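Local coordinates for DUF5610 domain-containing protein (Chromobacterium violaceum, PDB 3SJR) that is of unknown function but folds into an all-helical domain of the DUF5610 family, found as a pair of subunits in the crystal, at residues L97-Y108 against A123-L132. Sequence-based numbering, arbitrary orientation.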
loop_
_atom_site.group_PDB
_atom_site.type_symbol
_atom_site.label_atom_id
_atom_site.label_comp_id
_atom_site.label_asym_id
_atom_site.label_seq_id
_atom_site.Cartn_x
_atom_site.Cartn_y
_atom_site.Cartn_z
ATOM N N LEU A 97 -3.418 6.945 -1.510
ATOM C CA LEU A 97 -2.417 6.772 -2.551
ATOM C C LEU A 97 -1.232 7.710 -2.402
ATOM O O LEU A 97 -0.093 7.265 -2.421
ATOM C CB LEU A 97 -3.067 6.956 -3.904
ATOM C CG LEU A 97 -3.579 5.683 -4.579
ATOM C CD1 LEU A 97 -4.831 5.935 -5.406
ATOM C CD2 LEU A 97 -2.485 5.120 -5.468
ATOM N N LEU A 98 -1.496 9.000 -2.240
ATOM C CA LEU A 98 -0.435 9.963 -1.992
ATOM C C LEU A 98 0.350 9.687 -0.716
ATOM O O LEU A 98 1.576 9.766 -0.710
ATOM C CB LEU A 98 -0.991 11.366 -1.904
ATOM C CG LEU A 98 -1.494 12.121 -3.106
ATOM C CD1 LEU A 98 -1.878 13.452 -2.532
ATOM C CD2 LEU A 98 -0.446 12.298 -4.203
ATOM N N LEU A 99 -0.343 9.400 0.379
ATOM C CA LEU A 99 0.367 9.100 1.604
ATOM C C LEU A 99 1.294 7.929 1.344
ATOM O O LEU A 99 2.394 7.866 1.879
ATOM C CB LEU A 99 -0.584 8.760 2.749
ATOM C CG LEU A 99 0.164 8.231 3.978
ATOM C CD1 LEU A 99 1.003 9.340 4.633
ATOM C CD2 LEU A 99 -0.784 7.575 4.969
ATOM N N GLY A 100 0.840 7.006 0.508
ATOM C CA GLY A 100 1.623 5.827 0.190
ATOM C C GLY A 100 2.922 6.216 -0.479
ATOM O O GLY A 100 4.012 5.772 -0.079
HETATM N N MSE A 101 2.795 7.072 -1.486
HETATM C CA MSE A 101 3.920 7.474 -2.294
HETATM C C MSE A 101 4.887 8.315 -1.493
HETATM O O MSE A 101 6.084 8.354 -1.808
HETATM C CB MSE A 101 3.429 8.181 -3.545
HETATM C CG MSE A 101 2.737 7.189 -4.466
HETATM SE SE MSE A 101 1.768 7.889 -5.990
HETATM C CE MSE A 101 0.730 9.180 -5.012
ATOM N N GLU A 102 4.367 8.945 -0.437
ATOM C CA GLU A 102 5.157 9.779 0.456
ATOM C C GLU A 102 6.158 8.935 1.185
ATOM O O GLU A 102 7.344 9.271 1.236
ATOM C CB GLU A 102 4.267 10.487 1.478
ATOM C CG GLU A 102 3.650 11.784 0.972
ATOM C CD GLU A 102 4.696 12.831 0.618
ATOM O OE1 GLU A 102 4.743 13.199 -0.583
ATOM O OE2 GLU A 102 5.472 13.258 1.521
ATOM N N ILE A 103 5.665 7.839 1.748
ATOM C CA ILE A 103 6.488 6.917 2.518
ATOM C C ILE A 103 7.605 6.379 1.628
ATOM O O ILE A 103 8.791 6.413 1.992
ATOM C CB ILE A 103 5.670 5.714 3.049
ATOM C CG1 ILE A 103 4.332 6.143 3.678
ATOM C CG2 ILE A 103 6.517 4.869 3.988
ATOM C CD1 ILE A 103 4.417 6.733 5.062
ATOM N N LEU A 104 7.209 5.900 0.452
ATOM C CA LEU A 104 8.145 5.383 -0.534
ATOM C C LEU A 104 9.245 6.388 -0.837
ATOM O O LEU A 104 10.426 6.074 -0.697
ATOM C CB LEU A 104 7.403 4.948 -1.793
ATOM C CG LEU A 104 6.465 3.766 -1.529
ATOM C CD1 LEU A 104 5.918 3.197 -2.822
ATOM C CD2 LEU A 104 7.150 2.663 -0.722
HETATM N N MSE A 105 8.864 7.604 -1.202
HETATM C CA MSE A 105 9.856 8.644 -1.377
HETATM C C MSE A 105 10.722 8.825 -0.131
HETATM O O MSE A 105 11.949 8.844 -0.236
HETATM C CB MSE A 105 9.194 9.953 -1.733
HETATM C CG MSE A 105 10.156 10.964 -2.255
HETATM SE SE MSE A 105 9.153 12.367 -3.126
HETATM C CE MSE A 105 8.222 13.096 -1.560
ATOM N N GLU A 106 10.084 8.951 1.038
ATOM C CA GLU A 106 10.811 9.250 2.255
ATOM C C GLU A 106 11.903 8.222 2.462
ATOM O O GLU A 106 13.047 8.577 2.743
ATOM C CB GLU A 106 9.883 9.335 3.479
ATOM C CG GLU A 106 10.610 9.353 4.870
ATOM C CD GLU A 106 11.652 10.489 5.051
ATOM O OE1 GLU A 106 11.894 11.272 4.102
ATOM O OE2 GLU A 106 12.246 10.597 6.156
ATOM N N LEU A 107 11.545 6.951 2.299
ATOM C CA LEU A 107 12.493 5.857 2.487
ATOM C C LEU A 107 13.539 5.819 1.367
ATOM O O LEU A 107 14.693 5.461 1.593
ATOM C CB LEU A 107 11.761 4.517 2.613
ATOM C CG LEU A 107 12.619 3.281 2.918
ATOM C CD1 LEU A 107 13.203 3.341 4.324
ATOM C CD2 LEU A 107 11.858 1.968 2.703
ATOM N N TYR A 108 13.139 6.195 0.161
ATOM C CA TYR A 108 14.079 6.304 -0.930
ATOM C C TYR A 108 15.164 7.289 -0.512
ATOM O O TYR A 108 16.353 7.020 -0.677
ATOM C CB TYR A 108 13.347 6.781 -2.177
ATOM C CG TYR A 108 14.130 6.711 -3.460
ATOM C CD1 TYR A 108 14.504 5.488 -4.008
ATOM C CD2 TYR A 108 14.456 7.867 -4.156
ATOM C CE1 TYR A 108 15.205 5.414 -5.208
ATOM C CE2 TYR A 108 15.160 7.807 -5.365
ATOM C CZ TYR A 108 15.533 6.578 -5.884
ATOM O OH TYR A 108 16.236 6.515 -7.071
ATOM N N ALA A 123 15.252 11.948 -9.445
ATOM C CA ALA A 123 15.324 10.519 -9.645
ATOM C C ALA A 123 14.009 9.838 -9.296
ATOM O O ALA A 123 13.525 9.030 -10.082
ATOM C CB ALA A 123 16.475 9.921 -8.859
ATOM N N PHE A 124 13.419 10.167 -8.143
ATOM C CA PHE A 124 12.222 9.456 -7.674
ATOM C C PHE A 124 10.989 9.683 -8.555
ATOM O O PHE A 124 10.169 8.774 -8.739
ATOM C CB PHE A 124 11.894 9.781 -6.205
ATOM C CG PHE A 124 10.851 8.865 -5.610
ATOM C CD1 PHE A 124 11.193 7.590 -5.166
ATOM C CD2 PHE A 124 9.522 9.255 -5.542
ATOM C CE1 PHE A 124 10.240 6.735 -4.649
ATOM C CE2 PHE A 124 8.570 8.406 -5.034
ATOM C CZ PHE A 124 8.930 7.149 -4.592
ATOM N N ALA A 125 10.864 10.896 -9.088
ATOM C CA ALA A 125 9.710 11.289 -9.895
ATOM C C ALA A 125 9.329 10.275 -10.995
ATOM O O ALA A 125 8.215 9.749 -10.972
ATOM C CB ALA A 125 9.902 12.694 -10.470
ATOM N N PRO A 126 10.243 9.965 -11.938
ATOM C CA PRO A 126 9.779 9.068 -12.978
ATOM C C PRO A 126 9.454 7.663 -12.462
ATOM O O PRO A 126 8.484 7.042 -12.934
ATOM C CB PRO A 126 10.940 9.042 -13.965
ATOM C CG PRO A 126 12.109 9.419 -13.187
ATOM C CD PRO A 126 11.639 10.370 -12.156
ATOM N N LEU A 127 10.224 7.166 -11.497
ATOM C CA LEU A 127 9.930 5.837 -10.955
ATOM C C LEU A 127 8.526 5.847 -10.367
ATOM O O LEU A 127 7.776 4.880 -10.510
ATOM C CB LEU A 127 10.968 5.380 -9.916
ATOM C CG LEU A 127 12.443 5.407 -10.359
ATOM C CD1 LEU A 127 13.416 5.069 -9.244
ATOM C CD2 LEU A 127 12.687 4.497 -11.554
ATOM N N ALA A 128 8.147 6.953 -9.738
ATOM C CA ALA A 128 6.834 7.005 -9.141
ATOM C C ALA A 128 5.756 6.995 -10.213
ATOM O O ALA A 128 4.801 6.242 -10.105
ATOM C CB ALA A 128 6.709 8.194 -8.254
ATOM N N ARG A 129 5.930 7.801 -11.259
ATOM C CA ARG A 129 4.990 7.837 -12.396
ATOM C C ARG A 129 4.849 6.458 -13.027
ATOM O O ARG A 129 3.740 5.942 -13.216
ATOM C CB ARG A 129 5.448 8.836 -13.467
ATOM C CG ARG A 129 5.672 10.264 -12.959
ATOM C CD ARG A 129 5.631 11.315 -14.091
ATOM N NE ARG A 129 5.849 12.659 -13.539
ATOM C CZ ARG A 129 7.010 13.317 -13.562
ATOM N NH1 ARG A 129 8.084 12.777 -14.138
ATOM N NH2 ARG A 129 7.090 14.527 -13.016
ATOM N N ALA A 130 6.002 5.872 -13.325
ATOM C CA ALA A 130 6.073 4.555 -13.918
ATOM C C ALA A 130 5.382 3.519 -13.040
ATOM O O ALA A 130 4.539 2.755 -13.515
ATOM C CB ALA A 130 7.511 4.184 -14.159
ATOM N N GLY A 131 5.722 3.514 -11.757
ATOM C CA GLY A 131 5.081 2.617 -10.799
ATOM C C GLY A 131 3.570 2.731 -10.743
ATOM O O GLY A 131 2.866 1.733 -10.651
ATOM N N LEU A 132 3.071 3.953 -10.821
ATOM C CA LEU A 132 1.661 4.187 -10.712
ATOM C C LEU A 132 0.919 3.750 -11.977
ATOM O O LEU A 132 -0.147 3.133 -11.896
ATOM C CB LEU A 132 1.435 5.653 -10.413
ATOM C CG LEU A 132 0.023 6.131 -10.105
ATOM C CD1 LEU A 132 -0.637 5.256 -9.046
ATOM C CD2 LEU A 132 0.040 7.596 -9.673
#
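Phe124 reaches across from helix 117-145 and lays its ring against the backbone of helix 92-110, between Met105 and Tyr108. With CG anti to the backbone N (chi1 -168°), the ring is carried up to that backbone, its CZ 3.4 Å from Met105 N. Met105 CA sits over one face, a CH-pi contact 3.8 Å from the ring centroid, while Met105 CB and CG continue along the same ring at CE2 and CD2. The first two torsions of this selenomethionine, both near anti, bring SE to an oblique position 4.8 Å from the Phe124 centroid, a Met-aromatic contact; the Met105 side chain also touches Arg171 of helix 151-171. Leu104 CB touches the far end of the ring at CZ, 3.9 Å away. Tyr108 and Phe124 run past each other in opposite directions: Phe124 CD1 lies over one face of the tyrosine ring, near its rim, and the two planes are inclined at 52°. Segments 97-108 and 123-132 run roughly antiparallel, at 142°, on consecutive helices of an all-helical fold; helix 151-171 adds Thr164 and Phe168 against Met101, and Phe168 also touches Ala128. Leu104 and Tyr108 also pack on Ile70 and Ala74 of the second subunit, which ties the contact to the dimer interface. Packing thins toward the two ends. On the more solvent-exposed side, the hydroxyl of buried Tyr108 comes near two partly exposed residues, its OH 3.9 Å from Ala123 CB, which lies near the tyrosine plane, and 3.8 Å from Leu127 CD1. Toward Leu97 the contact is buried but sparse: the two methyl branches of Leu132 divide their contacts, CD1 meeting Leu97 CD2 at 4.0 Å and CD2 meeting SE of the selenomethionine Met101 at 4.1 Å, each pair meeting roughly perpendicularly.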